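Local atomic coordinates of arsenate reductase (ArsC) (Archaeoglobus fulgidus, PDB entry 1Y1L), a protein that probably reduces arsenate to arsenite in arsenic detoxification, using a fold of the low molecular weight phosphotyrosine phosphatase family. Residues C6-A11 and N98-D103; R12-E17 and L53-K58; R46-R51 and R109-I114. All coordinates share one frame; numbering follows the deposited sequence.

Contact 1. Residues C6-A11 and N98-D103. With CD (cadmium ion), chain E.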
ATOM      1  N   CYS A   6      16.038   2.836  -2.759  1.00 30.47           N
ATOM      2  CA  CYS A   6      15.571   2.760  -4.133  1.00 34.16           C
ATOM      3  C   CYS A   6      15.690   1.279  -4.509  1.00 35.20           C
ATOM      4  O   CYS A   6      15.916   0.427  -3.640  1.00 39.28           O
ATOM      5  CB  CYS A   6      16.387   3.663  -5.069  1.00 33.39           C
ATOM      6  SG  CYS A   6      17.838   2.856  -5.798  1.00 40.26           S
ATOM      7  N   ILE A   7      15.488   0.952  -5.777  1.00 30.07           N
ATOM      8  CA  ILE A   7      15.567  -0.438  -6.182  1.00 32.28           C
ATOM      9  C   ILE A   7      16.978  -0.984  -6.080  1.00 37.69           C
ATOM     10  O   ILE A   7      17.358  -1.565  -5.078  1.00 43.46           O
ATOM     11  CB  ILE A   7      15.083  -0.650  -7.623  1.00 27.61           C
ATOM     12  CG1 ILE A   7      13.620  -0.245  -7.779  1.00 25.72           C
ATOM     13  CG2 ILE A   7      15.283  -2.099  -8.030  1.00 27.97           C
ATOM     14  CD1 ILE A   7      13.145  -0.318  -9.211  1.00 24.86           C
ATOM     15  N   HIS A   8      17.747  -0.793  -7.140  1.00 43.77           N
ATOM     16  CA  HIS A   8      19.104  -1.302  -7.226  1.00 43.22           C
ATOM     17  C   HIS A   8      20.195  -0.665  -6.323  1.00 42.30           C
ATOM     18  O   HIS A   8      21.225  -1.285  -6.088  1.00 45.36           O
ATOM     19  CB  HIS A   8      19.480  -1.410  -8.703  1.00 41.45           C
ATOM     20  CG  HIS A   8      19.294  -0.129  -9.485  1.00 40.08           C
ATOM     21  ND1 HIS A   8      20.156   0.253 -10.490  1.00 40.61           N
ATOM     22  CD2 HIS A   8      18.361   0.851  -9.410  1.00 31.69           C
ATOM     23  CE1 HIS A   8      19.784   1.424 -10.969  1.00 38.34           C
ATOM     24  NE2 HIS A   8      18.689   1.802 -10.340  1.00 32.66           N
ATOM     25  N   ASN A   9      19.925   0.505  -5.736  1.00 41.63           N
ATOM     26  CA  ASN A   9      20.883   1.191  -4.835  1.00 41.48           C
ATOM     27  C   ASN A   9      22.304   1.380  -5.380  1.00 41.56           C
ATOM     28  O   ASN A   9      23.279   0.836  -4.844  1.00 39.25           O
ATOM     29  CB  ASN A   9      20.968   0.484  -3.473  1.00 38.71           C
ATOM     30  CG  ASN A   9      21.977   1.146  -2.521  1.00 46.98           C
ATOM     31  OD1 ASN A   9      22.523   0.498  -1.626  1.00 52.81           O
ATOM     32  ND2 ASN A   9      22.250   2.432  -2.736  1.00 45.47           N
ATOM     33  N   THR A  10      22.438   2.218  -6.396  1.00 42.33           N
ATOM     34  CA  THR A  10      23.744   2.438  -6.992  1.00 38.81           C
ATOM     35  C   THR A  10      24.015   3.923  -7.232  1.00 39.32           C
ATOM     36  O   THR A  10      25.161   4.368  -7.163  1.00 41.15           O
ATOM     37  CB  THR A  10      23.856   1.658  -8.321  1.00 36.00           C
ATOM     38  OG1 THR A  10      23.738   0.248  -8.082  1.00 30.51           O
ATOM     39  CG2 THR A  10      25.169   1.910  -8.977  1.00 42.93           C
ATOM     40  N   ALA A  11      22.954   4.692  -7.466  1.00 35.83           N
ATOM     41  CA  ALA A  11      23.085   6.117  -7.735  1.00 35.22           C
ATOM     42  C   ALA A  11      22.277   7.040  -6.821  1.00 36.94           C
ATOM     43  O   ALA A  11      22.809   7.570  -5.845  1.00 35.78           O
ATOM     44  CB  ALA A  11      22.735   6.394  -9.184  1.00 31.88           C
ATOM     45  N   ASN A  98      15.256   7.872 -13.349  1.00 27.49           N
ATOM     46  CA  ASN A  98      16.340   6.917 -13.199  1.00 30.89           C
ATOM     47  C   ASN A  98      17.461   7.316 -14.160  1.00 34.13           C
ATOM     48  O   ASN A  98      17.300   7.188 -15.376  1.00 41.97           O
ATOM     49  CB  ASN A  98      15.816   5.532 -13.545  1.00 30.24           C
ATOM     50  CG  ASN A  98      16.736   4.447 -13.105  1.00 39.37           C
ATOM     51  OD1 ASN A  98      17.847   4.702 -12.639  1.00 44.13           O
ATOM     52  ND2 ASN A  98      16.277   3.212 -13.222  1.00 36.58           N
ATOM     53  N   PRO A  99      18.604   7.820 -13.638  1.00 34.29           N
ATOM     54  CA  PRO A  99      19.716   8.231 -14.501  1.00 31.33           C
ATOM     55  C   PRO A  99      20.469   7.084 -15.157  1.00 32.64           C
ATOM     56  O   PRO A  99      21.122   7.280 -16.178  1.00 35.66           O
ATOM     57  CB  PRO A  99      20.614   9.001 -13.540  1.00 20.83           C
ATOM     58  CG  PRO A  99      20.474   8.236 -12.303  1.00 27.65           C
ATOM     59  CD  PRO A  99      18.968   8.021 -12.223  1.00 30.36           C
ATOM     60  N   ALA A 100      20.352   5.892 -14.582  1.00 38.73           N
ATOM     61  CA  ALA A 100      21.040   4.697 -15.082  1.00 40.97           C
ATOM     62  C   ALA A 100      21.075   4.517 -16.588  1.00 39.51           C
ATOM     63  O   ALA A 100      20.034   4.379 -17.242  1.00 40.02           O
ATOM     64  CB  ALA A 100      20.470   3.449 -14.434  1.00 44.59           C
ATOM     65  N   GLY A 101      22.295   4.435 -17.112  1.00 38.70           N
ATOM     66  CA  GLY A 101      22.493   4.252 -18.536  1.00 42.04           C
ATOM     67  C   GLY A 101      22.499   5.561 -19.288  1.00 47.18           C
ATOM     68  O   GLY A 101      23.402   5.827 -20.087  1.00 49.47           O
ATOM     69  N   LYS A 102      21.477   6.371 -19.042  1.00 52.09           N
ATOM     70  CA  LYS A 102      21.333   7.667 -19.682  1.00 55.76           C
ATOM     71  C   LYS A 102      22.652   8.438 -19.633  1.00 59.22           C
ATOM     72  O   LYS A 102      22.996   9.182 -20.555  1.00 60.54           O
ATOM     73  CB  LYS A 102      20.235   8.456 -18.968  1.00 54.05           C
ATOM     74  CG  LYS A 102      18.860   7.774 -18.990  1.00 57.10           C
ATOM     75  CD  LYS A 102      18.044   8.175 -20.220  1.00 52.43           C
ATOM     76  CE  LYS A 102      16.819   7.303 -20.400  1.00 51.28           C
ATOM     77  NZ  LYS A 102      17.203   5.917 -20.798  1.00 53.04           N
ATOM     78  N   ASP A 103      23.416   8.182 -18.578  1.00 64.23           N
ATOM     79  CA  ASP A 103      24.696   8.829 -18.329  1.00 71.06           C
ATOM     80  C   ASP A 103      24.696  10.334 -18.633  1.00 71.09           C
ATOM     81  O   ASP A 103      23.913  11.079 -18.046  1.00 75.81           O
ATOM     82  CB  ASP A 103      25.829   8.091 -19.044  1.00 80.32           C
ATOM     83  CG  ASP A 103      27.052   7.873 -18.136  1.00 92.06           C
ATOM     84  OD1 ASP A 103      27.202   8.620 -17.134  1.00 90.40           O
ATOM     85  OD2 ASP A 103      27.859   6.952 -18.426  1.00 96.80           O
TER
HETATM   86 CD    CD E 125      18.194  -0.216 -11.493  1.00  2.66          CD
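H8 turns the edge of its imidazole to N98 and A100 while a cadmium ion lies over the ring instead of in its plane. The ion is modelled 2.3 Å from H8 ND1 and 2.4 Å from H8 NE2, equally near the ring carbons; an imidazole nitrogen normally binds a metal in the ring plane, so the detail is doubtful. E35 of the second subunit shares this cadmium.

Across the loops the touch is light. N98 OD1 lies 3.8 Å from H8 NE2, in the plane of the ring and at its edge, with the amide turned 65° from the imidazole. No hydrogen bond forms there; N98 OD1 instead takes a weak hydrogen bond from A100 N within its own loop, while A100 CB stands 4.1 Å from H8 CE1. Deeper in, A11 CB meets P99 CG at 4.3 Å.

C6 and R12 fit the CX5R phosphate-binding loop of this family, and N98-P99 probably occupies the place of its aspartate-proline loop. Residues 6-11 join strand 2-6 to helix 12-21, just before whose first turn A11 is the N-cap; residues 98-103 lead from strand 91-95 toward helix 106-121, where P99 packs on Y107 and V110.

Contact 2. Residues R12-E17 and L53-K58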
ATOM      1  N   ARG A  12      21.017   7.278  -7.189  1.00 34.12           N
ATOM      2  CA  ARG A  12      20.115   8.157  -6.441  1.00 30.71           C
ATOM      3  C   ARG A  12      20.133   7.925  -4.933  1.00 29.20           C
ATOM      4  O   ARG A  12      20.260   8.859  -4.147  1.00 31.86           O
ATOM      5  CB  ARG A  12      18.686   8.009  -6.964  1.00 21.81           C
ATOM      6  CG  ARG A  12      18.595   8.105  -8.459  1.00 26.93           C
ATOM      7  CD  ARG A  12      17.243   8.584  -8.943  1.00 25.85           C
ATOM      8  NE  ARG A  12      16.178   7.591  -8.830  1.00 32.84           N
ATOM      9  CZ  ARG A  12      16.218   6.357  -9.328  1.00 27.18           C
ATOM     10  NH1 ARG A  12      15.178   5.546  -9.177  1.00 31.67           N
ATOM     11  NH2 ARG A  12      17.304   5.912  -9.945  1.00 27.33           N
ATOM     12  N   SER A  13      19.971   6.675  -4.539  1.00 29.26           N
ATOM     13  CA  SER A  13      19.965   6.311  -3.139  1.00 28.32           C
ATOM     14  C   SER A  13      21.187   6.920  -2.507  1.00 26.99           C
ATOM     15  O   SER A  13      21.110   7.675  -1.541  1.00 24.84           O
ATOM     16  CB  SER A  13      20.048   4.796  -3.037  1.00 34.80           C
ATOM     17  OG  SER A  13      19.323   4.195  -4.103  1.00 38.81           O
ATOM     18  N   VAL A  14      22.313   6.638  -3.132  1.00 27.41           N
ATOM     19  CA  VAL A  14      23.591   7.121  -2.663  1.00 32.41           C
ATOM     20  C   VAL A  14      23.742   8.633  -2.740  1.00 28.44           C
ATOM     21  O   VAL A  14      24.439   9.216  -1.924  1.00 29.53           O
ATOM     22  CB  VAL A  14      24.731   6.479  -3.457  1.00 38.33           C
ATOM     23  CG1 VAL A  14      26.066   6.888  -2.864  1.00 43.31           C
ATOM     24  CG2 VAL A  14      24.567   4.956  -3.486  1.00 35.81           C
ATOM     25  N   MET A  15      23.166   9.257  -3.758  1.00 25.63           N
ATOM     26  CA  MET A  15      23.282  10.699  -3.890  1.00 25.46           C
ATOM     27  C   MET A  15      22.580  11.398  -2.743  1.00 24.66           C
ATOM     28  O   MET A  15      23.183  12.230  -2.062  1.00 28.69           O
ATOM     29  CB  MET A  15      22.705  11.198  -5.223  1.00 31.14           C
ATOM     30  CG  MET A  15      23.532  10.848  -6.460  1.00 31.69           C
ATOM     31  SD  MET A  15      22.763  11.385  -8.019  1.00 43.30           S
ATOM     32  CE  MET A  15      24.177  11.830  -8.998  1.00 46.80           C
ATOM     33  N   ALA A  16      21.301  11.083  -2.550  1.00 22.15           N
ATOM     34  CA  ALA A  16      20.508  11.699  -1.492  1.00 22.97           C
ATOM     35  C   ALA A  16      21.189  11.592  -0.125  1.00 23.40           C
ATOM     36  O   ALA A  16      21.195  12.559   0.647  1.00 16.54           O
ATOM     37  CB  ALA A  16      19.132  11.090  -1.452  1.00 19.44           C
ATOM     38  N   GLU A  17      21.755  10.418   0.160  1.00 26.09           N
ATOM     39  CA  GLU A  17      22.448  10.190   1.418  1.00 26.31           C
ATOM     40  C   GLU A  17      23.538  11.231   1.636  1.00 28.07           C
ATOM     41  O   GLU A  17      23.471  12.026   2.571  1.00 29.32           O
ATOM     42  CB  GLU A  17      23.044   8.786   1.446  1.00 19.14           C
ATOM     43  CG  GLU A  17      23.967   8.528   2.603  1.00 28.68           C
ATOM     44  CD  GLU A  17      24.484   7.091   2.640  1.00 41.86           C
ATOM     45  OE1 GLU A  17      24.872   6.620   3.739  1.00 48.33           O
ATOM     46  OE2 GLU A  17      24.515   6.425   1.574  1.00 45.32           O
ATOM     47  N   LEU A  53      32.415  15.058  -2.174  1.00 53.16           N
ATOM     48  CA  LEU A  53      31.643  14.046  -1.468  1.00 52.19           C
ATOM     49  C   LEU A  53      32.024  12.620  -1.851  1.00 49.96           C
ATOM     50  O   LEU A  53      32.219  12.312  -3.025  1.00 49.55           O
ATOM     51  CB  LEU A  53      30.152  14.258  -1.734  1.00 52.53           C
ATOM     52  CG  LEU A  53      29.560  15.622  -1.373  1.00 55.59           C
ATOM     53  CD1 LEU A  53      28.126  15.690  -1.853  1.00 64.47           C
ATOM     54  CD2 LEU A  53      29.624  15.860   0.125  1.00 52.02           C
ATOM     55  N   LYS A  54      32.143  11.754  -0.849  1.00 50.52           N
ATOM     56  CA  LYS A  54      32.471  10.353  -1.090  1.00 51.74           C
ATOM     57  C   LYS A  54      31.167   9.566  -1.033  1.00 49.03           C
ATOM     58  O   LYS A  54      30.421   9.667  -0.057  1.00 48.80           O
ATOM     59  CB  LYS A  54      33.424   9.791  -0.019  1.00 58.16           C
ATOM     60  CG  LYS A  54      34.568  10.710   0.428  1.00 65.53           C
ATOM     61  CD  LYS A  54      34.195  11.470   1.707  1.00 71.73           C
ATOM     62  CE  LYS A  54      35.331  12.359   2.212  1.00 75.51           C
ATOM     63  NZ  LYS A  54      34.993  13.002   3.521  1.00 76.33           N
ATOM     64  N   ALA A  55      30.866   8.828  -2.095  1.00 45.32           N
ATOM     65  CA  ALA A  55      29.654   8.016  -2.131  1.00 43.78           C
ATOM     66  C   ALA A  55      29.863   6.810  -1.218  1.00 44.45           C
ATOM     67  O   ALA A  55      30.963   6.606  -0.689  1.00 44.65           O
ATOM     68  CB  ALA A  55      29.375   7.551  -3.553  1.00 44.40           C
ATOM     69  N   LYS A  56      28.805   6.030  -1.013  1.00 47.33           N
ATOM     70  CA  LYS A  56      28.892   4.832  -0.184  1.00 50.26           C
ATOM     71  C   LYS A  56      29.896   3.873  -0.836  1.00 51.48           C
ATOM     72  O   LYS A  56      30.031   3.836  -2.060  1.00 53.95           O
ATOM     73  CB  LYS A  56      27.506   4.179  -0.050  1.00 55.57           C
ATOM     74  CG  LYS A  56      27.482   2.867   0.739  1.00 59.69           C
ATOM     75  CD  LYS A  56      26.074   2.540   1.256  1.00 58.65           C
ATOM     76  CE  LYS A  56      26.026   1.186   1.980  1.00 62.37           C
ATOM     77  NZ  LYS A  56      27.048   0.988   3.069  1.00 66.75           N
ATOM     78  N   GLU A  57      30.608   3.114  -0.014  1.00 51.25           N
ATOM     79  CA  GLU A  57      31.618   2.179  -0.502  1.00 53.87           C
ATOM     80  C   GLU A  57      31.014   1.093  -1.373  1.00 50.91           C
ATOM     81  O   GLU A  57      31.571   0.749  -2.414  1.00 51.53           O
ATOM     82  CB  GLU A  57      32.362   1.511   0.665  1.00 57.96           C
ATOM     83  CG  GLU A  57      32.693   2.426   1.839  1.00 65.15           C
ATOM     84  CD  GLU A  57      31.464   2.782   2.690  1.00 72.85           C
ATOM     85  OE1 GLU A  57      30.685   1.866   3.039  1.00 77.35           O
ATOM     86  OE2 GLU A  57      31.275   3.979   3.005  1.00 73.77           O
ATOM     87  N   LYS A  58      29.889   0.538  -0.937  1.00 48.87           N
ATOM     88  CA  LYS A  58      29.233  -0.533  -1.680  1.00 50.17           C
ATOM     89  C   LYS A  58      27.736  -0.544  -1.402  1.00 47.47           C
ATOM     90  O   LYS A  58      27.309  -0.285  -0.281  1.00 44.41           O
ATOM     91  CB  LYS A  58      29.853  -1.882  -1.297  1.00 53.54           C
ATOM     92  CG  LYS A  58      29.795  -2.174   0.194  1.00 59.01           C
ATOM     93  CD  LYS A  58      30.674  -3.344   0.601  1.00 61.03           C
ATOM     94  CE  LYS A  58      32.061  -2.886   1.040  1.00 61.67           C
ATOM     95  NZ  LYS A  58      32.872  -2.308  -0.061  1.00 66.87           N
TER
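V14, in the first turn of helix 12-21, presses CG1 against the extended chain at A55-K56. Its CG1 is anti to the backbone N (chi1 -174°), which aims this methyl at the loop and brings it 3.4 Å from A55 CB. The same methyl lies 3.4 Å from K56 N, and so bears on main chain as well as on side chains; the start of the K56 side chain adds a looser touch. CG2, the other branch, packs on N9 of the probable phosphate-binding loop.

M15 points away from residues 53-58 and packs instead between helices 42-49 and 106-121. One turn beyond V14, E17 faces the loop again. Its chain is extended, and OE2 comes up at a slant to the aliphatic part of K56, 4.1 Å from K56 CB. No bond joins the two charges: K56 NZ is 6.1 Å from E17 OE1, since the lysine chain leads away from the helix; its ammonium makes a long salt bridge with E57. E17 OE2 is hydrogen-bonded to S31.

The contact packs helix 12-21, which follows the first strand of the parallel sheet, on the loop between helix 42-49 and strand 73-77. With no hydrogen bond or salt bridge across it, it rests on apolar packing at V14 and A55 and on the methylenes of K56. The opposite charges of E17 and K56 could add at most a weak, long-range attraction.

Contact 3. Residues R46-R51 and R109-I114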
ATOM      1  N   ARG A  46      31.868  10.132  -9.091  1.00 38.64           N
ATOM      2  CA  ARG A  46      32.644  11.152  -9.776  1.00 38.68           C
ATOM      3  C   ARG A  46      31.956  12.466  -9.492  1.00 38.65           C
ATOM      4  O   ARG A  46      32.581  13.425  -9.054  1.00 42.59           O
ATOM      5  CB  ARG A  46      32.657  10.903 -11.290  1.00 39.59           C
ATOM      6  CG  ARG A  46      33.186  12.085 -12.115  1.00 48.56           C
ATOM      7  CD  ARG A  46      32.665  12.039 -13.540  1.00 57.90           C
ATOM      8  NE  ARG A  46      32.776  13.332 -14.222  1.00 63.19           N
ATOM      9  CZ  ARG A  46      31.915  13.779 -15.141  1.00 68.88           C
ATOM     10  NH1 ARG A  46      32.103  14.964 -15.706  1.00 74.94           N
ATOM     11  NH2 ARG A  46      30.856  13.054 -15.494  1.00 67.94           N
ATOM     12  N   LEU A  47      30.661  12.499  -9.766  1.00 37.12           N
ATOM     13  CA  LEU A  47      29.849  13.686  -9.553  1.00 36.30           C
ATOM     14  C   LEU A  47      29.860  14.201  -8.105  1.00 38.06           C
ATOM     15  O   LEU A  47      29.798  15.410  -7.862  1.00 35.32           O
ATOM     16  CB  LEU A  47      28.418  13.406 -10.023  1.00 35.14           C
ATOM     17  CG  LEU A  47      28.011  13.905 -11.417  1.00 30.19           C
ATOM     18  CD1 LEU A  47      29.141  13.790 -12.392  1.00 30.07           C
ATOM     19  CD2 LEU A  47      26.805  13.121 -11.889  1.00 35.75           C
ATOM     20  N   LEU A  48      29.890  13.276  -7.151  1.00 42.63           N
ATOM     21  CA  LEU A  48      29.918  13.644  -5.747  1.00 44.87           C
ATOM     22  C   LEU A  48      31.317  14.098  -5.364  1.00 45.64           C
ATOM     23  O   LEU A  48      31.472  15.078  -4.628  1.00 48.42           O
ATOM     24  CB  LEU A  48      29.463  12.478  -4.865  1.00 42.71           C
ATOM     25  CG  LEU A  48      27.966  12.158  -4.917  1.00 42.38           C
ATOM     26  CD1 LEU A  48      27.669  10.917  -4.104  1.00 38.48           C
ATOM     27  CD2 LEU A  48      27.176  13.342  -4.400  1.00 39.25           C
ATOM     28  N   ALA A  49      32.328  13.390  -5.864  1.00 42.18           N
ATOM     29  CA  ALA A  49      33.729  13.723  -5.585  1.00 40.86           C
ATOM     30  C   ALA A  49      34.082  15.086  -6.173  1.00 39.82           C
ATOM     31  O   ALA A  49      35.030  15.743  -5.750  1.00 39.59           O
ATOM     32  CB  ALA A  49      34.647  12.656  -6.151  1.00 36.23           C
ATOM     33  N   GLU A  50      33.338  15.472  -7.197  1.00 42.87           N
ATOM     34  CA  GLU A  50      33.518  16.752  -7.862  1.00 48.73           C
ATOM     35  C   GLU A  50      32.943  17.837  -6.933  1.00 53.25           C
ATOM     36  O   GLU A  50      33.245  19.028  -7.088  1.00 55.49           O
ATOM     37  CB  GLU A  50      32.766  16.715  -9.202  1.00 50.36           C
ATOM     38  CG  GLU A  50      32.967  17.907 -10.119  1.00 54.35           C
ATOM     39  CD  GLU A  50      32.223  17.750 -11.437  1.00 55.63           C
ATOM     40  OE1 GLU A  50      32.648  16.905 -12.257  1.00 56.12           O
ATOM     41  OE2 GLU A  50      31.216  18.467 -11.647  1.00 55.26           O
ATOM     42  N   ARG A  51      32.096  17.405  -5.990  1.00 54.82           N
ATOM     43  CA  ARG A  51      31.447  18.282  -5.004  1.00 53.60           C
ATOM     44  C   ARG A  51      32.065  18.037  -3.632  1.00 51.74           C
ATOM     45  O   ARG A  51      31.570  18.527  -2.620  1.00 51.23           O
ATOM     46  CB  ARG A  51      29.937  18.005  -4.945  1.00 50.85           C
ATOM     47  CG  ARG A  51      29.114  19.083  -4.247  1.00 48.66           C
ATOM     48  CD  ARG A  51      27.615  18.793  -4.348  1.00 53.77           C
ATOM     49  NE  ARG A  51      27.127  18.694  -5.726  1.00 54.36           N
ATOM     50  CZ  ARG A  51      26.328  19.585  -6.305  1.00 60.55           C
ATOM     51  NH1 ARG A  51      25.933  19.413  -7.559  1.00 65.55           N
ATOM     52  NH2 ARG A  51      25.932  20.658  -5.636  1.00 69.19           N
ATOM     53  N   ARG A 109      21.482  16.356 -13.637  1.00 30.88           N
ATOM     54  CA  ARG A 109      20.111  16.830 -13.504  1.00 36.77           C
ATOM     55  C   ARG A 109      19.433  16.073 -12.352  1.00 39.32           C
ATOM     56  O   ARG A 109      18.705  16.667 -11.548  1.00 46.88           O
ATOM     57  CB  ARG A 109      19.352  16.613 -14.815  1.00 39.98           C
ATOM     58  CG  ARG A 109      17.994  17.285 -14.891  1.00 46.33           C
ATOM     59  CD  ARG A 109      16.888  16.244 -14.946  1.00 57.35           C
ATOM     60  NE  ARG A 109      15.858  16.633 -15.905  1.00 64.75           N
ATOM     61  CZ  ARG A 109      15.680  16.063 -17.096  1.00 67.03           C
ATOM     62  NH1 ARG A 109      14.717  16.507 -17.896  1.00 68.59           N
ATOM     63  NH2 ARG A 109      16.442  15.038 -17.483  1.00 60.99           N
ATOM     64  N   VAL A 110      19.653  14.762 -12.296  1.00 35.94           N
ATOM     65  CA  VAL A 110      19.095  13.924 -11.238  1.00 29.81           C
ATOM     66  C   VAL A 110      19.680  14.356  -9.905  1.00 32.43           C
ATOM     67  O   VAL A 110      18.984  14.390  -8.898  1.00 36.32           O
ATOM     68  CB  VAL A 110      19.420  12.439 -11.476  1.00 27.65           C
ATOM     69  CG1 VAL A 110      19.134  11.617 -10.236  1.00 30.83           C
ATOM     70  CG2 VAL A 110      18.616  11.925 -12.646  1.00 31.76           C
ATOM     71  N   LEU A 111      20.963  14.684  -9.906  1.00 31.53           N
ATOM     72  CA  LEU A 111      21.637  15.115  -8.694  1.00 33.55           C
ATOM     73  C   LEU A 111      20.994  16.372  -8.137  1.00 35.63           C
ATOM     74  O   LEU A 111      20.788  16.486  -6.930  1.00 32.81           O
ATOM     75  CB  LEU A 111      23.111  15.399  -8.984  1.00 34.44           C
ATOM     76  CG  LEU A 111      23.926  15.879  -7.787  1.00 32.56           C
ATOM     77  CD1 LEU A 111      23.947  14.778  -6.759  1.00 41.00           C
ATOM     78  CD2 LEU A 111      25.341  16.233  -8.199  1.00 35.43           C
ATOM     79  N   ALA A 112      20.723  17.329  -9.021  1.00 35.72           N
ATOM     80  CA  ALA A 112      20.132  18.591  -8.625  1.00 37.10           C
ATOM     81  C   ALA A 112      18.764  18.423  -8.007  1.00 41.08           C
ATOM     82  O   ALA A 112      18.485  19.052  -6.989  1.00 42.49           O
ATOM     83  CB  ALA A 112      20.057  19.532  -9.794  1.00 36.11           C
ATOM     84  N   GLU A 113      17.897  17.621  -8.628  1.00 40.82           N
ATOM     85  CA  GLU A 113      16.549  17.403  -8.100  1.00 37.98           C
ATOM     86  C   GLU A 113      16.613  16.821  -6.719  1.00 35.70           C
ATOM     87  O   GLU A 113      15.888  17.241  -5.830  1.00 34.81           O
ATOM     88  CB  GLU A 113      15.753  16.464  -8.984  1.00 45.37           C
ATOM     89  CG  GLU A 113      15.139  17.138 -10.183  1.00 55.53           C
ATOM     90  CD  GLU A 113      13.968  16.354 -10.739  1.00 65.70           C
ATOM     91  OE1 GLU A 113      12.979  16.157  -9.992  1.00 68.99           O
ATOM     92  OE2 GLU A 113      14.036  15.938 -11.919  1.00 70.40           O
ATOM     93  N   ILE A 114      17.439  15.800  -6.563  1.00 31.66           N
ATOM     94  CA  ILE A 114      17.624  15.169  -5.272  1.00 28.80           C
ATOM     95  C   ILE A 114      18.075  16.219  -4.253  1.00 26.17           C
ATOM     96  O   ILE A 114      17.648  16.200  -3.106  1.00 21.48           O
ATOM     97  CB  ILE A 114      18.682  14.069  -5.367  1.00 29.69           C
ATOM     98  CG1 ILE A 114      18.209  12.974  -6.320  1.00 24.52           C
ATOM     99  CG2 ILE A 114      18.961  13.487  -3.995  1.00 24.72           C
ATOM    100  CD1 ILE A 114      19.155  11.797  -6.392  1.00 19.67           C
TER
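L111 reaches out from helix 106-121 and divides its two methyls between partners: CD1 meets L48 and CD2 meets R51. The leucine points toward residues 46-51, with CG anti to the backbone N (chi1 179°), and it makes both close approaches of segment 109-114, with L47 lying a little farther off.

On the inner side L48 answers methyl to methyl, its CD2 lying 4.2 Å from L111 CD1. The L48 side chain leaves its helix at an angle, and only its far branch approaches the leucine. L111 CD1 also packs on M15 of helix 12-21, so that L48, L111 and M15 gather three helices about one apolar spot.

On the outer side R51 comes from the opposite direction to L111. Its chain runs extended from CG and then bends at chi3 (-59°), which brings the guanidinium to the end of the leucine. R51 NH1 lies 3.3 Å from L111 CD2, with NE somewhat farther from the same methyl at 3.9 Å; the approach to the guanidinium is oblique. This is a van der Waals contact, and the charge is met elsewhere, through a salt bridge from R51 NH2 to E115 one turn farther along helix 106-121. A second ionic link between the same two elements joins E50 to R108. The arginine thus borders the leucine contact while its polar end is tied to the partner helix.

The contact packs helix 42-49 and the turn after it on helix 106-121 within the alpha/beta fold of the low molecular weight phosphotyrosine phosphatase family, built on a parallel four-stranded sheet of order 2-1-3-4.

Overall arrangement
Helix 12-21 ties the three contacts together: it carries contact 2 and borders the other two, with A16 packing on I114 of contact 3 and R12 at its start on N98 and P99 of contact 1. Contact 3 is the most buried, leucine against leucine with an arginine at the rim. Contact 2, partly buried, is apolar too, but sets a helix against an extended loop. Contact 1 differs in kind, joining two loops beyond the ends of parallel strands with a few loose contacts, no hydrogen bond across it, and a metal shared with another subunit. Helix 106-121 serves contact 3 and adjoins the second loop of contact 1, while L48 and L53 connect contacts 3 and 2.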